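PDB 4ZOY: Sqt1, which probably acts as a dedicated chaperone that captures a newly made ribosomal protein during translation, as its yeast relative does for Rpl10. Local coordinates for residues 92-97 and 143-148; 102-107 and 114-119. One frame throughout, in Å; residues are numbered along the deposited sequence.

Contact 1: 92-97 and 143-148; sequences INALTF and NWFAPC
Asn93 meets Asn143 mainly through water. Its CG lies opposite the backbone N (chi1 -162°), which carries the amide across to the other strand. Asn93 ND2 comes 3.4 Å from Asn143 O, but at a poor angle for a hydrogen bond. ND2 bonds instead to Ile142 O and to a water. That water donates to Asn143 O, 2.9 Å away. A second water donates to both carbonyls, Asn93 O and Asn143 O. A third reaches Asn143 OD1 and makes only a weak bond to Asn93 ND2. The far end of Asn143 is tied to Cys193 O through ND2.

Ala94 pairs with Phe145. Its methyl sits over one face of the ring, offset toward the rim. Ala94 CB is 3.8 Å from the Phe145 ring centroid and 19° off the ring normal, a CH-pi contact. Asn93 and Ala94 lie against the single Gly108 of strand 104-109, making a classic beta bulge.

The two strands run nearly parallel, with axes 5.9 Å apart. No backbone hydrogen bond joins 92-97 and 143-148; Asn93 ND2 to Ile142 O is a direct bond to strand 142-147. These are the first strands of consecutive blades in an eight-bladed WD40 beta-propeller. Leu95 starts away from strand 142-147, and its side chain touches Ala20 and Ala22 of strand 18-23 in the preceding blade.

Thr96 points back to strand 142-147. Its CG2 touches Phe145 CD2 at 3.8 Å, obliquely to the ring. Thr96 OG1, opposite the backbone N (chi1 -167°), lies 3.5 Å from Pro147 CD. Phe97 O is 4.2 Å from Pro147 CB.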
loop_
_atom_site.group_PDB
_atom_site.type_symbol
_atom_site.label_atom_id
_atom_site.label_comp_id
_atom_site.label_asym_id
_atom_site.label_seq_id
_atom_site.Cartn_x
_atom_site.Cartn_y
_atom_site.Cartn_z
ATOM N N ILE A 92 4.920 3.116 -15.035
ATOM C CA ILE A 92 4.835 3.686 -13.686
ATOM C C ILE A 92 4.309 2.605 -12.750
ATOM O O ILE A 92 3.265 2.015 -13.005
ATOM C CB ILE A 92 3.940 4.922 -13.615
ATOM C CG1 ILE A 92 4.526 6.049 -14.480
ATOM C CG2 ILE A 92 3.793 5.369 -12.151
ATOM C CD1 ILE A 92 3.743 7.352 -14.454
ATOM N N ASN A 93 5.041 2.355 -11.668
ATOM C CA ASN A 93 4.754 1.248 -10.770
ATOM C C ASN A 93 4.378 1.710 -9.362
ATOM O O ASN A 93 3.857 0.928 -8.556
ATOM C CB ASN A 93 5.979 0.327 -10.699
ATOM C CG ASN A 93 5.644 -1.043 -10.161
ATOM O OD1 ASN A 93 4.633 -1.639 -10.529
ATOM N ND2 ASN A 93 6.495 -1.552 -9.284
ATOM N N ALA A 94 4.653 2.979 -9.078
ATOM C CA ALA A 94 4.432 3.543 -7.756
ATOM C C ALA A 94 4.092 5.021 -7.873
ATOM O O ALA A 94 4.657 5.719 -8.722
ATOM C CB ALA A 94 5.669 3.345 -6.887
ATOM N N LEU A 95 3.160 5.471 -7.037
ATOM C CA LEU A 95 2.776 6.878 -6.917
ATOM C C LEU A 95 2.535 7.224 -5.477
ATOM O O LEU A 95 1.965 6.420 -4.734
ATOM C CB LEU A 95 1.497 7.185 -7.688
ATOM C CG LEU A 95 1.614 7.209 -9.203
ATOM C CD1 LEU A 95 0.212 7.062 -9.784
ATOM C CD2 LEU A 95 2.259 8.509 -9.662
ATOM N N THR A 96 2.924 8.427 -5.076
ATOM C CA THR A 96 2.494 8.903 -3.779
ATOM C C THR A 96 2.423 10.426 -3.724
ATOM O O THR A 96 3.218 11.127 -4.353
ATOM C CB THR A 96 3.414 8.372 -2.661
ATOM O OG1 THR A 96 2.804 8.606 -1.381
ATOM C CG2 THR A 96 4.746 9.040 -2.719
ATOM N N PHE A 97 1.414 10.919 -3.019
ATOM C CA PHE A 97 1.414 12.290 -2.535
ATOM C C PHE A 97 2.132 12.274 -1.201
ATOM O O PHE A 97 1.939 11.353 -0.409
ATOM C CB PHE A 97 -0.005 12.841 -2.365
ATOM C CG PHE A 97 -0.702 13.147 -3.661
ATOM C CD1 PHE A 97 -0.528 14.372 -4.284
ATOM C CD2 PHE A 97 -1.551 12.220 -4.244
ATOM C CE1 PHE A 97 -1.177 14.661 -5.481
ATOM C CE2 PHE A 97 -2.203 12.504 -5.446
ATOM C CZ PHE A 97 -2.014 13.725 -6.056
ATOM N N ASN A 143 9.900 -0.661 -6.821
ATOM C CA ASN A 143 8.820 -1.600 -6.522
ATOM C C ASN A 143 7.671 -1.004 -5.714
ATOM O O ASN A 143 6.523 -1.439 -5.851
ATOM C CB ASN A 143 9.374 -2.821 -5.787
ATOM C CG ASN A 143 10.192 -3.700 -6.691
ATOM O OD1 ASN A 143 10.038 -3.643 -7.911
ATOM N ND2 ASN A 143 11.059 -4.522 -6.111
ATOM N N TRP A 144 7.973 -0.013 -4.874
ATOM C CA TRP A 144 6.964 0.580 -4.006
ATOM C C TRP A 144 7.451 1.906 -3.441
ATOM O O TRP A 144 8.656 2.149 -3.372
ATOM C CB TRP A 144 6.586 -0.378 -2.848
ATOM C CG TRP A 144 7.752 -0.828 -2.004
ATOM C CD1 TRP A 144 8.467 -1.986 -2.150
ATOM C CD2 TRP A 144 8.364 -0.115 -0.914
ATOM N NE1 TRP A 144 9.465 -2.054 -1.202
ATOM C CE2 TRP A 144 9.429 -0.913 -0.443
ATOM C CE3 TRP A 144 8.101 1.105 -0.278
ATOM C CZ2 TRP A 144 10.244 -0.515 0.617
ATOM C CZ3 TRP A 144 8.910 1.495 0.778
ATOM C CH2 TRP A 144 9.966 0.687 1.212
ATOM N N PHE A 145 6.489 2.742 -3.057
ATOM C CA PHE A 145 6.705 3.979 -2.302
ATOM C C PHE A 145 5.978 3.893 -0.976
ATOM O O PHE A 145 4.903 3.301 -0.902
ATOM C CB PHE A 145 6.135 5.206 -3.014
ATOM C CG PHE A 145 6.933 5.704 -4.179
ATOM C CD1 PHE A 145 8.280 5.443 -4.310
ATOM C CD2 PHE A 145 6.308 6.488 -5.135
ATOM C CE1 PHE A 145 8.994 5.943 -5.406
ATOM C CE2 PHE A 145 7.012 6.983 -6.211
ATOM C CZ PHE A 145 8.351 6.721 -6.340
ATOM N N ALA A 146 6.499 4.563 0.046
ATOM C CA ALA A 146 5.738 4.758 1.279
ATOM C C ALA A 146 6.109 6.097 1.890
ATOM O O ALA A 146 7.281 6.312 2.218
ATOM C CB ALA A 146 6.006 3.622 2.272
ATOM N N PRO A 147 5.140 7.007 2.021
ATOM C CA PRO A 147 5.458 8.294 2.644
ATOM C C PRO A 147 5.623 8.137 4.151
ATOM O O PRO A 147 4.922 7.352 4.788
ATOM C CB PRO A 147 4.245 9.166 2.298
ATOM C CG PRO A 147 3.105 8.174 2.182
ATOM C CD PRO A 147 3.736 6.937 1.568
ATOM N N CYS A 148 6.555 8.892 4.714
ATOM C CA CYS A 148 6.812 8.881 6.135
ATOM C C CYS A 148 5.696 9.579 6.907
ATOM O O CYS A 148 5.402 10.730 6.632
ATOM C CB CYS A 148 8.127 9.570 6.359
ATOM S SG CYS A 148 8.609 9.601 8.119
HETATM O O HOH W 1 4.072 -0.037 -6.050
HETATM O O HOH W 2 5.866 -3.692 -7.512
HETATM O O HOH W 3 7.450 -4.487 -9.386
#

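Contact 2: 102-107 and 114-119; sequences GDFLVS and MRVYAV
Leu105 and Tyr117 form a hydrogen-bonded antiparallel pair. Leu105 N donates to Tyr117 O at 2.8 Å, and Tyr117 N returns a bond to Leu105 O at 2.8 Å. Ser107 and Arg115 do the same: Ser107 N lies 2.9 Å from Arg115 O, and Arg115 N 2.8 Å from Ser107 O. Just before the strand begins, Asp103 O accepts a hydrogen bond from Val119 N at 2.9 Å, with the donor 43° out of the carbonyl plane.

Phe104 bonds to Thr98, just past strand 92-97, Val106 to Thr96, and Val116 to Leu133 and Ala134 of strand 129-136.

Several side chains have polar partners. Asp103 OD2 bonds to Asn155 ND2. Ser107 OG bonds to His88 NE2, as in the WD-repeat hydrogen-bond network. Tyr117 stands where the tryptophan of a WD dipeptide is usual, with its ring edge toward Leu105 O and Ser107 OG. Arg115 NE donates a hydrogen bond to Tyr117 OH at 3.0 Å, in the guanidinium plane. Arg115 bends at chi3 (59°) to bring NE there, while NH1 forms a salt bridge to Glu135. Were Tyr117 replaced by an alanine, Arg115 NE would probably lose this acceptor and a gap would open beside Ser107.

The face of Phe104, Val106, Val116 and Ala118 is apolar, and Phe104 leans on Val116. Val106 CG1 also presses on Met114 CG at 3.4 Å, closer than usual.

This hairpin forms the middle of its blade, between strands 92-97 and 129-136. Phe104, Val106 and Val116 pack on Leu171 of the next blade. Leu105, Ser107 and Tyr117 cover Ile85 of strand 83-85.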
loop_
_atom_site.group_PDB
_atom_site.type_symbol
_atom_site.label_atom_id
_atom_site.label_comp_id
_atom_site.label_asym_id
_atom_site.label_seq_id
_atom_site.Cartn_x
_atom_site.Cartn_y
_atom_site.Cartn_z
ATOM N N GLY A 102 0.470 16.814 1.115
ATOM C CA GLY A 102 0.506 16.609 -0.324
ATOM C C GLY A 102 1.254 17.684 -1.085
ATOM O O GLY A 102 0.868 18.049 -2.195
ATOM N N ASP A 103 2.339 18.184 -0.497
ATOM C CA ASP A 103 3.151 19.221 -1.134
ATOM C C ASP A 103 3.797 18.729 -2.420
ATOM O O ASP A 103 4.143 19.516 -3.306
ATOM C CB ASP A 103 4.248 19.718 -0.188
ATOM C CG ASP A 103 3.709 20.546 0.953
ATOM O OD1 ASP A 103 2.727 21.278 0.747
ATOM O OD2 ASP A 103 4.278 20.463 2.056
ATOM N N PHE A 104 3.996 17.421 -2.511
ATOM C CA PHE A 104 4.619 16.839 -3.680
ATOM C C PHE A 104 3.849 15.623 -4.142
ATOM O O PHE A 104 3.220 14.931 -3.344
ATOM C CB PHE A 104 6.066 16.433 -3.402
ATOM C CG PHE A 104 6.936 17.567 -2.960
ATOM C CD1 PHE A 104 7.610 18.341 -3.889
ATOM C CD2 PHE A 104 7.083 17.852 -1.612
ATOM C CE1 PHE A 104 8.415 19.388 -3.483
ATOM C CE2 PHE A 104 7.890 18.898 -1.195
ATOM C CZ PHE A 104 8.558 19.668 -2.135
ATOM N N LEU A 105 3.899 15.399 -5.447
ATOM C CA LEU A 105 3.447 14.165 -6.070
ATOM C C LEU A 105 4.673 13.500 -6.654
ATOM O O LEU A 105 5.438 14.130 -7.385
ATOM C CB LEU A 105 2.410 14.446 -7.164
ATOM C CG LEU A 105 1.998 13.263 -8.042
ATOM C CD1 LEU A 105 1.329 12.171 -7.217
ATOM C CD2 LEU A 105 1.072 13.742 -9.157
ATOM N N VAL A 106 4.870 12.227 -6.343
ATOM C CA VAL A 106 6.057 11.527 -6.774
ATOM C C VAL A 106 5.681 10.278 -7.558
ATOM O O VAL A 106 4.835 9.490 -7.120
ATOM C CB VAL A 106 6.942 11.143 -5.566
ATOM C CG1 VAL A 106 8.262 10.596 -6.037
ATOM C CG2 VAL A 106 7.161 12.359 -4.647
ATOM N N SER A 107 6.283 10.118 -8.732
ATOM C CA SER A 107 6.057 8.917 -9.526
ATOM C C SER A 107 7.321 8.065 -9.586
ATOM O O SER A 107 8.437 8.584 -9.602
ATOM C CB SER A 107 5.575 9.285 -10.934
ATOM O OG SER A 107 6.527 10.114 -11.584
ATOM N N MET A 114 12.541 8.236 -10.369
ATOM C CA MET A 114 11.662 8.865 -9.407
ATOM C C MET A 114 11.471 10.320 -9.820
ATOM O O MET A 114 12.410 11.113 -9.776
ATOM C CB MET A 114 12.235 8.771 -7.987
ATOM C CG MET A 114 11.325 9.372 -6.942
ATOM S SD MET A 114 11.968 9.355 -5.244
ATOM C CE MET A 114 13.267 10.601 -5.358
ATOM N N ARG A 115 10.262 10.667 -10.249
ATOM C CA ARG A 115 9.991 12.031 -10.693
ATOM C C ARG A 115 9.195 12.771 -9.645
ATOM O O ARG A 115 8.169 12.283 -9.160
ATOM C CB ARG A 115 9.261 12.031 -12.037
ATOM C CG ARG A 115 10.130 11.462 -13.142
ATOM C CD ARG A 115 9.433 11.422 -14.494
ATOM N NE ARG A 115 9.003 12.735 -14.961
ATOM C CZ ARG A 115 9.776 13.582 -15.633
ATOM N NH1 ARG A 115 11.036 13.265 -15.898
ATOM N NH2 ARG A 115 9.288 14.750 -16.032
ATOM N N VAL A 116 9.685 13.956 -9.291
ATOM C CA VAL A 116 9.107 14.758 -8.226
ATOM C C VAL A 116 8.410 16.008 -8.764
ATOM O O VAL A 116 9.022 16.826 -9.463
ATOM C CB VAL A 116 10.188 15.184 -7.207
ATOM C CG1 VAL A 116 9.594 16.086 -6.141
ATOM C CG2 VAL A 116 10.863 13.954 -6.594
ATOM N N TYR A 117 7.132 16.146 -8.427
ATOM C CA TYR A 117 6.314 17.276 -8.846
ATOM C C TYR A 117 5.828 18.065 -7.647
ATOM O O TYR A 117 5.309 17.486 -6.688
ATOM C CB TYR A 117 5.097 16.803 -9.657
ATOM C CG TYR A 117 5.432 16.059 -10.934
ATOM C CD1 TYR A 117 5.737 14.702 -10.918
ATOM C CD2 TYR A 117 5.424 16.711 -12.159
ATOM C CE1 TYR A 117 6.040 14.019 -12.077
ATOM C CE2 TYR A 117 5.730 16.038 -13.324
ATOM C CZ TYR A 117 6.037 14.696 -13.282
ATOM O OH TYR A 117 6.341 14.032 -14.446
ATOM N N ALA A 118 5.981 19.384 -7.696
ATOM C CA ALA A 118 5.392 20.235 -6.677
ATOM C C ALA A 118 3.897 20.374 -6.938
ATOM O O ALA A 118 3.472 20.510 -8.085
ATOM C CB ALA A 118 6.069 21.602 -6.659
ATOM N N VAL A 119 3.106 20.328 -5.873
ATOM C CA VAL A 119 1.657 20.391 -5.990
ATOM C C VAL A 119 1.110 21.637 -5.312
ATOM O O VAL A 119 1.491 21.952 -4.187
ATOM C CB VAL A 119 0.984 19.153 -5.362
ATOM C CG1 VAL A 119 -0.527 19.196 -5.567
ATOM C CG2 VAL A 119 1.572 17.873 -5.940
#

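Contact 1 joins two blades, while contact 2 joins two strands inside one. Contact 1 lies near the propeller axis, its centre about 8 Å from the centre of the chain, that of contact 2 about 17 Å; both are partly buried. They share the sheet of strand 92-97, which bonds to strand 104-109: Thr96 O is 2.8 Å from Val106 N, a probable hydrogen bond. Phe145 of contact 1 also reaches contact 2: Phe145 CE2 lies 3.4 Å from Val106 O. Between blades, parallel strands meet through waters, one side-chain amide bond, an aromatic face and apolar carbons. Within the blade, antiparallel strands are held by direct backbone bonds, and contact 2 buries more surface.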